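Local coordinates for protein aminopeptidase C (Lactobacillus rhamnosus, PDB 4K7C) that probably removes amino acids from the N-termini of peptides, as a cysteine aminopeptidase of the papain-like bleomycin hydrolase (PepC) family, at residues L131-G139 against N173-A184; Q141-K151 against L282-H293. All blocks are in the same frame, centred on the assembly; numbering follows the deposited sequence.

Interaction 1. Residues L131-G139 against N173-A184; sequences LLATPQQDG and NGLLNLKLRKDA
Leu132, Pro135 and Gln137 lie in turn against Arg181, Asn177 and Asn173, so that the last turn of helix 126-133 and the loop that follows it run down one flank of helix 170-192, against its direction; Pro135 and Asn177 come closest, 5.8 Å between CA atoms. Arg181 grips Leu132 O side-on at the first helix's C-terminal end: NE and NH2 both donate to it, each over 2.9 Å and close to the guanidinium plane. Pro135 CG lies over one face of that guanidinium, displaced toward its rim, while Pro135 CB rests on Leu180 CD1. Gln136 bends inward at chi2 (86°), dropping its amide among the helix side chains. There NE2 gives one hydrogen to Asn173 OD1 (2.9 Å) and the other to Asn177 OD1 (3.0 Å), the latter met from above its carbonyl plane, and OE1 accepts from Lys104. With an alanine here, Asn173 OD1 and Asn177 OD1 would probably lose the NE2 donor they share and Lys104 an acceptor, and a gap is likely to open beside Leu176 and Leu180. Asn173 ND2 reaches Asp138 OD1 (2.9 Å), whose carboxylate is also held by Lys104 and Ser169. One helix flank thus satisfies a carbonyl ending another helix and holds its loop. Helix 96-117 backs the contact, with Phe111 against Pro135 and Leu180; Arg181 NH1 extends it to Glu359 of the second subunit, and helix 197-219 packs beside Leu180.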
loop_
_atom_site.group_PDB
_atom_site.type_symbol
_atom_site.label_atom_id
_atom_site.label_comp_id
_atom_site.label_asym_id
_atom_site.label_seq_id
_atom_site.Cartn_x
_atom_site.Cartn_y
_atom_site.Cartn_z
ATOM N N LEU A 131 26.496 -6.738 34.825
ATOM C CA LEU A 131 25.844 -5.458 35.124
ATOM C C LEU A 131 25.892 -4.405 34.038
ATOM O O LEU A 131 24.875 -3.802 33.703
ATOM C CB LEU A 131 26.534 -4.813 36.326
ATOM C CG LEU A 131 25.848 -4.925 37.646
ATOM C CD1 LEU A 131 26.692 -4.126 38.659
ATOM C CD2 LEU A 131 24.399 -4.377 37.568
ATOM N N LEU A 132 27.091 -4.166 33.514
ATOM C CA LEU A 132 27.313 -3.057 32.588
ATOM C C LEU A 132 26.808 -3.436 31.198
ATOM O O LEU A 132 26.528 -2.526 30.389
ATOM C CB LEU A 132 28.747 -2.648 32.537
ATOM C CG LEU A 132 29.218 -2.097 33.848
ATOM C CD1 LEU A 132 30.719 -1.886 33.840
ATOM C CD2 LEU A 132 28.535 -0.775 34.184
ATOM N N ALA A 133 26.765 -4.731 30.929
ATOM C CA ALA A 133 26.324 -5.189 29.601
ATOM C C ALA A 133 24.832 -4.889 29.414
ATOM O O ALA A 133 24.420 -4.556 28.315
ATOM C CB ALA A 133 26.625 -6.668 29.375
ATOM N N THR A 134 24.052 -4.946 30.509
ATOM C CA THR A 134 22.643 -4.700 30.433
ATOM C C THR A 134 22.159 -3.885 31.627
ATOM O O THR A 134 21.567 -4.457 32.574
ATOM C CB THR A 134 21.835 -5.993 30.327
ATOM O OG1 THR A 134 22.458 -6.885 29.417
ATOM C CG2 THR A 134 20.496 -5.716 29.820
ATOM N N PRO A 135 22.488 -2.581 31.656
ATOM C CA PRO A 135 22.141 -1.856 32.904
ATOM C C PRO A 135 20.685 -1.950 33.340
ATOM O O PRO A 135 20.397 -2.200 34.517
ATOM C CB PRO A 135 22.561 -0.400 32.577
ATOM C CG PRO A 135 23.590 -0.544 31.541
ATOM C CD PRO A 135 23.079 -1.655 30.686
ATOM N N GLN A 136 19.764 -1.787 32.410
ATOM C CA GLN A 136 18.402 -2.177 32.601
ATOM C C GLN A 136 17.853 -2.690 31.287
ATOM O O GLN A 136 18.511 -2.576 30.260
ATOM C CB GLN A 136 17.592 -1.024 33.138
ATOM C CG GLN A 136 17.680 0.224 32.261
ATOM C CD GLN A 136 16.662 0.219 31.126
ATOM O OE1 GLN A 136 15.459 -0.060 31.309
ATOM N NE2 GLN A 136 17.128 0.508 29.956
ATOM N N GLN A 137 16.653 -3.221 31.313
ATOM C CA GLN A 137 15.965 -3.619 30.103
ATOM C C GLN A 137 14.475 -3.618 30.352
ATOM O O GLN A 137 14.014 -3.442 31.473
ATOM C CB GLN A 137 16.461 -5.006 29.678
ATOM C CG GLN A 137 16.239 -6.121 30.697
ATOM C CD GLN A 137 16.838 -7.459 30.265
ATOM O OE1 GLN A 137 16.370 -8.045 29.336
ATOM N NE2 GLN A 137 17.866 -7.937 30.974
ATOM N N ASP A 138 13.714 -3.841 29.301
ATOM C CA ASP A 138 12.236 -3.903 29.404
ATOM C C ASP A 138 11.695 -5.063 30.182
ATOM O O ASP A 138 10.675 -4.900 30.824
ATOM C CB ASP A 138 11.541 -3.879 28.031
ATOM C CG ASP A 138 11.634 -2.530 27.309
ATOM O OD1 ASP A 138 12.243 -1.528 27.766
ATOM O OD2 ASP A 138 11.129 -2.455 26.147
ATOM N N GLY A 139 12.329 -6.250 30.086
ATOM C CA GLY A 139 11.794 -7.429 30.668
ATOM C C GLY A 139 11.834 -7.560 32.189
ATOM O O GLY A 139 12.616 -6.877 32.895
ATOM N N ASN A 173 15.650 3.006 25.923
ATOM C CA ASN A 173 16.634 2.093 26.516
ATOM C C ASN A 173 18.056 2.520 26.148
ATOM O O ASN A 173 18.956 2.477 27.011
ATOM C CB ASN A 173 16.416 0.641 26.106
ATOM C CG ASN A 173 15.209 0.074 26.789
ATOM O OD1 ASN A 173 15.061 0.232 27.999
ATOM N ND2 ASN A 173 14.319 -0.516 26.043
ATOM N N GLY A 174 18.258 2.952 24.892
ATOM C CA GLY A 174 19.612 3.394 24.487
ATOM C C GLY A 174 20.123 4.551 25.324
ATOM O O GLY A 174 21.254 4.570 25.818
ATOM N N LEU A 175 19.283 5.564 25.526
ATOM C CA LEU A 175 19.702 6.780 26.261
ATOM C C LEU A 175 19.776 6.504 27.750
ATOM O O LEU A 175 20.750 6.908 28.382
ATOM C CB LEU A 175 18.705 7.954 26.027
ATOM C CG LEU A 175 19.047 9.277 26.722
ATOM C CD1 LEU A 175 20.393 9.786 26.221
ATOM C CD2 LEU A 175 17.876 10.275 26.501
ATOM N N LEU A 176 18.881 5.664 28.256
ATOM C CA LEU A 176 18.909 5.434 29.700
ATOM C C LEU A 176 20.160 4.571 30.041
ATOM O O LEU A 176 20.836 4.806 31.047
ATOM C CB LEU A 176 17.611 4.821 30.199
ATOM C CG LEU A 176 17.527 4.519 31.706
ATOM C CD1 LEU A 176 17.739 5.813 32.462
ATOM C CD2 LEU A 176 16.171 3.918 31.936
ATOM N N ASN A 177 20.448 3.607 29.186
ATOM C CA ASN A 177 21.624 2.752 29.404
ATOM C C ASN A 177 22.885 3.582 29.361
ATOM O O ASN A 177 23.802 3.378 30.162
ATOM C CB ASN A 177 21.612 1.591 28.392
ATOM C CG ASN A 177 20.663 0.530 28.759
ATOM O OD1 ASN A 177 20.104 0.479 29.881
ATOM N ND2 ASN A 177 20.419 -0.355 27.830
ATOM N N LEU A 178 22.916 4.564 28.463
ATOM C CA LEU A 178 24.095 5.423 28.334
ATOM C C LEU A 178 24.268 6.214 29.619
ATOM O O LEU A 178 25.343 6.254 30.262
ATOM C CB LEU A 178 23.925 6.327 27.172
ATOM C CG LEU A 178 24.789 7.586 27.092
ATOM C CD1 LEU A 178 26.276 7.279 27.183
ATOM C CD2 LEU A 178 24.493 8.437 25.868
ATOM N N LYS A 179 23.139 6.764 30.065
ATOM C CA LYS A 179 23.105 7.564 31.322
ATOM C C LYS A 179 23.602 6.703 32.529
ATOM O O LYS A 179 24.466 7.146 33.336
ATOM C CB LYS A 179 21.681 8.101 31.576
ATOM C CG LYS A 179 21.508 8.868 32.883
ATOM C CD LYS A 179 22.401 10.071 33.019
ATOM C CE LYS A 179 21.912 11.080 34.055
ATOM N NZ LYS A 179 21.650 10.468 35.321
ATOM N N LEU A 180 23.078 5.498 32.667
ATOM C CA LEU A 180 23.412 4.644 33.780
ATOM C C LEU A 180 24.855 4.247 33.751
ATOM O O LEU A 180 25.551 4.317 34.796
ATOM C CB LEU A 180 22.550 3.421 33.853
ATOM C CG LEU A 180 21.069 3.622 34.054
ATOM C CD1 LEU A 180 20.333 2.308 33.904
ATOM C CD2 LEU A 180 20.784 4.321 35.414
ATOM N N ARG A 181 25.359 3.961 32.555
ATOM C CA ARG A 181 26.813 3.651 32.431
ATOM C C ARG A 181 27.744 4.813 32.791
ATOM O O ARG A 181 28.775 4.650 33.477
ATOM C CB ARG A 181 27.095 3.098 31.008
ATOM C CG ARG A 181 26.605 1.715 30.756
ATOM C CD ARG A 181 26.876 1.331 29.304
ATOM N NE ARG A 181 26.349 0.003 29.025
ATOM C CZ ARG A 181 25.526 -0.348 28.046
ATOM N NH1 ARG A 181 25.026 0.535 27.168
ATOM N NH2 ARG A 181 25.274 -1.638 27.918
ATOM N N LYS A 182 27.408 6.010 32.383
ATOM C CA LYS A 182 28.131 7.198 32.675
ATOM C C LYS A 182 28.132 7.404 34.179
ATOM O O LYS A 182 29.147 7.761 34.764
ATOM C CB LYS A 182 27.485 8.404 32.036
ATOM C CG LYS A 182 28.136 9.698 32.446
ATOM C CD LYS A 182 27.512 10.890 31.771
ATOM C CE LYS A 182 28.371 12.135 32.045
ATOM N NZ LYS A 182 27.962 12.624 33.332
ATOM N N ASP A 183 26.960 7.262 34.759
ATOM C CA ASP A 183 26.840 7.373 36.234
ATOM C C ASP A 183 27.616 6.259 36.991
ATOM O O ASP A 183 28.136 6.493 38.112
ATOM C CB ASP A 183 25.376 7.371 36.630
ATOM C CG ASP A 183 24.654 8.643 36.278
ATOM O OD1 ASP A 183 25.298 9.702 36.027
ATOM O OD2 ASP A 183 23.391 8.572 36.292
ATOM N N ALA A 184 27.709 5.050 36.429
ATOM C CA ALA A 184 28.498 3.977 37.025
ATOM C C ALA A 184 29.950 4.387 37.105
ATOM O O ALA A 184 30.633 4.122 38.083
ATOM C CB ALA A 184 28.380 2.684 36.209
HETATM O O HOH W 1 18.820 -2.805 27.637
#

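Interaction 2. Residues Q141-K151 against L282-H293; sequences QWDMLSALIEK and LGNVVGGREVRH
Helix 142-152 packs against residues 282-293, most of the irregular loop between strands 275-279 and 293-295, ending on the first residue of the latter; apolar side chains meet in the middle of this buried contact and polar groups grip it at several points. Met144, a selenomethionine in this derivative, sends its selenium to Leu282 CD1 (3.9 Å), and Ala147 CB and Leu148 CD2 both press on Val285 CG2. Asn284 ND2 donates to Met144 O (3.2 Å) from above the carbonyl plane, on the opposite face from Leu148 N, and also binds Asp103. Asp143 OD2 takes the backbone N of Arg292 in a nearly straight bond (2.9 Å, 171°), while a water spans its OD1 and Arg292 O. Farther along the helix, Glu150 is met by Arg289 of the loop, whose chain bends at chi3 (64°) and presents its guanidinium side-on: NH1 meets OE1 (2.9 Å) and NE meets OE2 (3.0 Å), with the two planes 25° apart. Asp258 shares the charge of Arg289. The loop reverses through a type II turn, Val285 to Gly288, with Gly287 at the position where positive phi favours glycine. What results is a helix of the helical side held by a strand-to-strand connection from the beta side, consistent with the two-part papain-like fold.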
loop_
_atom_site.group_PDB
_atom_site.type_symbol
_atom_site.label_atom_id
_atom_site.label_comp_id
_atom_site.label_asym_id
_atom_site.label_seq_id
_atom_site.Cartn_x
_atom_site.Cartn_y
_atom_site.Cartn_z
ATOM N N GLN A 141 10.246 -10.448 35.678
ATOM C CA GLN A 141 9.645 -11.655 36.185
ATOM C C GLN A 141 8.481 -11.269 37.119
ATOM O O GLN A 141 8.378 -10.104 37.562
ATOM C CB GLN A 141 10.741 -12.495 36.907
ATOM C CG GLN A 141 11.994 -12.721 36.087
ATOM C CD GLN A 141 12.848 -13.905 36.535
ATOM O OE1 GLN A 141 12.439 -14.705 37.373
ATOM N NE2 GLN A 141 14.016 -14.035 35.955
ATOM N N TRP A 142 7.622 -12.245 37.414
ATOM C CA TRP A 142 6.378 -12.052 38.157
ATOM C C TRP A 142 6.604 -11.299 39.488
ATOM O O TRP A 142 5.924 -10.328 39.759
ATOM C CB TRP A 142 5.713 -13.404 38.455
ATOM C CG TRP A 142 4.557 -13.205 39.374
ATOM C CD1 TRP A 142 4.574 -13.237 40.750
ATOM C CD2 TRP A 142 3.212 -12.836 39.015
ATOM N NE1 TRP A 142 3.343 -12.916 41.251
ATOM C CE2 TRP A 142 2.482 -12.680 40.215
ATOM C CE3 TRP A 142 2.548 -12.652 37.807
ATOM C CZ2 TRP A 142 1.107 -12.344 40.226
ATOM C CZ3 TRP A 142 1.191 -12.366 37.821
ATOM C CH2 TRP A 142 0.484 -12.177 39.026
ATOM N N ASP A 143 7.611 -11.687 40.257
ATOM C CA ASP A 143 7.803 -11.105 41.597
ATOM C C ASP A 143 8.214 -9.637 41.500
ATOM O O ASP A 143 7.887 -8.843 42.384
ATOM C CB ASP A 143 8.848 -11.898 42.369
ATOM C CG ASP A 143 8.424 -13.356 42.664
ATOM O OD1 ASP A 143 7.241 -13.637 42.969
ATOM O OD2 ASP A 143 9.325 -14.243 42.556
HETATM N N MSE A 144 8.921 -9.291 40.423
HETATM C CA MSE A 144 9.232 -7.874 40.126
HETATM C C MSE A 144 8.022 -7.071 39.738
HETATM O O MSE A 144 7.906 -5.895 40.075
HETATM C CB MSE A 144 10.285 -7.862 38.998
HETATM C CG MSE A 144 11.625 -8.357 39.510
HETATM SE SE MSE A 144 12.834 -8.850 38.020
HETATM C CE MSE A 144 13.112 -7.111 37.158
ATOM N N LEU A 145 7.032 -7.669 39.070
ATOM C CA LEU A 145 5.829 -6.908 38.768
ATOM C C LEU A 145 5.036 -6.715 40.073
ATOM O O LEU A 145 4.515 -5.608 40.347
ATOM C CB LEU A 145 5.013 -7.697 37.750
ATOM C CG LEU A 145 3.836 -7.018 37.040
ATOM C CD1 LEU A 145 2.590 -7.020 37.913
ATOM C CD2 LEU A 145 4.273 -5.630 36.590
ATOM N N SER A 146 4.890 -7.780 40.864
ATOM C CA SER A 146 4.276 -7.626 42.183
ATOM C C SER A 146 4.888 -6.541 43.020
ATOM O O SER A 146 4.146 -5.736 43.618
ATOM C CB SER A 146 4.279 -8.940 42.962
ATOM O OG SER A 146 3.343 -9.712 42.368
ATOM N N ALA A 147 6.211 -6.501 43.074
ATOM C CA ALA A 147 6.901 -5.498 43.833
ATOM C C ALA A 147 6.437 -4.106 43.420
ATOM O O ALA A 147 6.244 -3.218 44.271
ATOM C CB ALA A 147 8.401 -5.586 43.663
ATOM N N LEU A 148 6.276 -3.902 42.096
ATOM C CA LEU A 148 5.824 -2.631 41.595
ATOM C C LEU A 148 4.421 -2.304 42.000
ATOM O O LEU A 148 4.178 -1.183 42.424
ATOM C CB LEU A 148 5.944 -2.544 40.042
ATOM C CG LEU A 148 7.391 -2.579 39.548
ATOM C CD1 LEU A 148 7.405 -2.897 38.059
ATOM C CD2 LEU A 148 8.093 -1.267 39.815
ATOM N N ILE A 149 3.533 -3.292 41.975
ATOM C CA ILE A 149 2.148 -3.067 42.291
ATOM C C ILE A 149 1.973 -2.806 43.789
ATOM O O ILE A 149 1.152 -1.979 44.178
ATOM C CB ILE A 149 1.344 -4.201 41.718
ATOM C CG1 ILE A 149 1.279 -3.940 40.183
ATOM C CG2 ILE A 149 -0.090 -4.260 42.256
ATOM C CD1 ILE A 149 0.471 -4.961 39.552
ATOM N N GLU A 150 2.748 -3.540 44.599
ATOM C CA GLU A 150 2.740 -3.332 46.046
ATOM C C GLU A 150 3.123 -1.896 46.359
ATOM O O GLU A 150 2.521 -1.290 47.220
ATOM C CB GLU A 150 3.668 -4.312 46.749
ATOM C CG GLU A 150 3.019 -5.687 46.701
ATOM C CD GLU A 150 3.877 -6.770 47.272
ATOM O OE1 GLU A 150 3.284 -7.611 47.966
ATOM O OE2 GLU A 150 5.096 -6.788 46.996
ATOM N N LYS A 151 4.101 -1.350 45.677
ATOM C CA LYS A 151 4.613 -0.038 46.055
ATOM C C LYS A 151 3.793 1.119 45.414
ATOM O O LYS A 151 3.650 2.223 46.023
ATOM C CB LYS A 151 6.074 0.065 45.702
ATOM C CG LYS A 151 6.687 1.401 46.048
ATOM C CD LYS A 151 8.200 1.332 45.902
ATOM C CE LYS A 151 8.814 2.543 46.518
ATOM N NZ LYS A 151 10.271 2.400 46.476
ATOM N N LEU A 282 19.475 -9.943 40.818
ATOM C CA LEU A 282 18.304 -9.785 39.886
ATOM C C LEU A 282 17.107 -9.078 40.617
ATOM O O LEU A 282 16.714 -9.499 41.711
ATOM C CB LEU A 282 17.782 -11.132 39.374
ATOM C CG LEU A 282 16.377 -11.244 38.781
ATOM C CD1 LEU A 282 16.274 -10.636 37.421
ATOM C CD2 LEU A 282 15.793 -12.684 38.685
ATOM N N GLY A 283 16.520 -8.065 40.002
ATOM C CA GLY A 283 15.524 -7.247 40.732
ATOM C C GLY A 283 15.190 -5.937 40.096
ATOM O O GLY A 283 15.730 -5.579 39.067
ATOM N N ASN A 284 14.213 -5.225 40.676
ATOM C CA ASN A 284 13.980 -3.852 40.304
ATOM C C ASN A 284 13.796 -2.947 41.518
ATOM O O ASN A 284 14.268 -1.830 41.514
ATOM C CB ASN A 284 12.740 -3.661 39.406
ATOM C CG ASN A 284 11.495 -4.425 39.858
ATOM O OD1 ASN A 284 11.463 -5.170 40.862
ATOM N ND2 ASN A 284 10.473 -4.319 39.068
ATOM N N VAL A 285 13.025 -3.403 42.495
ATOM C CA VAL A 285 12.601 -2.431 43.559
ATOM C C VAL A 285 13.468 -2.706 44.815
ATOM O O VAL A 285 13.266 -3.692 45.474
ATOM C CB VAL A 285 11.163 -2.556 43.993
ATOM C CG1 VAL A 285 10.850 -1.544 45.130
ATOM C CG2 VAL A 285 10.235 -2.297 42.778
ATOM N N VAL A 286 14.448 -1.853 45.035
ATOM C CA VAL A 286 15.259 -1.966 46.251
ATOM C C VAL A 286 14.308 -1.791 47.415
ATOM O O VAL A 286 13.530 -0.798 47.503
ATOM C CB VAL A 286 16.472 -0.997 46.314
ATOM C CG1 VAL A 286 17.187 -1.015 47.702
ATOM C CG2 VAL A 286 17.466 -1.285 45.202
ATOM N N GLY A 287 14.408 -2.750 48.346
ATOM C CA GLY A 287 13.583 -2.732 49.497
ATOM C C GLY A 287 12.290 -3.500 49.336
ATOM O O GLY A 287 11.577 -3.701 50.300
ATOM N N GLY A 288 11.963 -3.929 48.125
ATOM C CA GLY A 288 10.731 -4.641 47.895
ATOM C C GLY A 288 11.040 -6.110 47.845
ATOM O O GLY A 288 12.189 -6.539 48.051
ATOM N N ARG A 289 10.012 -6.875 47.607
ATOM C CA ARG A 289 10.154 -8.309 47.640
ATOM C C ARG A 289 11.129 -8.837 46.564
ATOM O O ARG A 289 11.246 -8.244 45.470
ATOM C CB ARG A 289 8.780 -8.941 47.488
ATOM C CG ARG A 289 8.188 -8.793 46.072
ATOM C CD ARG A 289 7.112 -9.835 45.772
ATOM N NE ARG A 289 5.939 -9.666 46.649
ATOM C CZ ARG A 289 5.586 -10.525 47.630
ATOM N NH1 ARG A 289 4.498 -10.268 48.361
ATOM N NH2 ARG A 289 6.286 -11.660 47.853
ATOM N N GLU A 290 11.814 -9.930 46.886
ATOM C CA GLU A 290 12.781 -10.520 45.959
ATOM C C GLU A 290 12.160 -11.613 45.139
ATOM O O GLU A 290 11.112 -12.077 45.421
ATOM C CB GLU A 290 13.983 -11.106 46.726
ATOM C CG GLU A 290 14.814 -10.075 47.489
ATOM C CD GLU A 290 15.916 -10.721 48.318
ATOM O OE1 GLU A 290 16.002 -11.982 48.386
ATOM O OE2 GLU A 290 16.717 -9.953 48.887
ATOM N N VAL A 291 12.865 -12.025 44.096
ATOM C CA VAL A 291 12.469 -13.174 43.258
ATOM C C VAL A 291 12.632 -14.461 44.089
ATOM O O VAL A 291 13.698 -14.689 44.709
ATOM C CB VAL A 291 13.336 -13.184 41.945
ATOM C CG1 VAL A 291 13.171 -14.479 41.107
ATOM C CG2 VAL A 291 13.034 -11.947 41.092
ATOM N N ARG A 292 11.575 -15.267 44.070
ATOM C CA ARG A 292 11.551 -16.638 44.659
ATOM C C ARG A 292 10.853 -17.650 43.743
ATOM O O ARG A 292 9.663 -17.506 43.450
ATOM C CB ARG A 292 10.778 -16.555 46.007
ATOM C CG ARG A 292 11.516 -15.871 47.165
ATOM C CD ARG A 292 12.840 -16.498 47.610
ATOM N NE ARG A 292 13.400 -15.740 48.726
ATOM C CZ ARG A 292 14.213 -14.702 48.658
ATOM N NH1 ARG A 292 14.675 -14.272 47.504
ATOM N NH2 ARG A 292 14.616 -14.097 49.801
ATOM N N HIS A 293 11.610 -18.611 43.191
ATOM C CA HIS A 293 11.086 -19.619 42.355
ATOM C C HIS A 293 11.129 -20.960 43.106
ATOM O O HIS A 293 12.183 -21.330 43.637
ATOM C CB HIS A 293 11.970 -19.782 41.097
ATOM C CG HIS A 293 12.036 -18.596 40.205
ATOM N ND1 HIS A 293 10.908 -18.020 39.664
ATOM C CD2 HIS A 293 13.093 -17.968 39.644
ATOM C CE1 HIS A 293 11.274 -17.014 38.878
ATOM N NE2 HIS A 293 12.592 -16.952 38.863
HETATM O O HOH W 2 7.238 -16.116 43.886
HETATM O O HOH W 3 7.314 -5.664 47.711
HETATM O O HOH W 4 11.011 0.174 48.232
#

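The centres of interactions 1 and 2 are 19 Å apart, and the two meet where Gly139 O packs on the selenomethionine methyl, Met144 CE. Along the chain they interleave: 131-139, then 141-151, then 173-184, then 282-293. Helices 126-133, 142-152 and 170-192 are successive, so the short link after Gly139 passes directly from one contact into the other. Helix 96-117 lies beside both: its Lys104 and Phe111 serve interaction 1, Asp103 interaction 2, and Lys107 both. Interaction 1 fastens a helix end and the loop after it to helix 170-192, whereas interaction 2 ties the helical part to the strands. Both touch the second subunit, so the same region takes part in building the six-chain assembly.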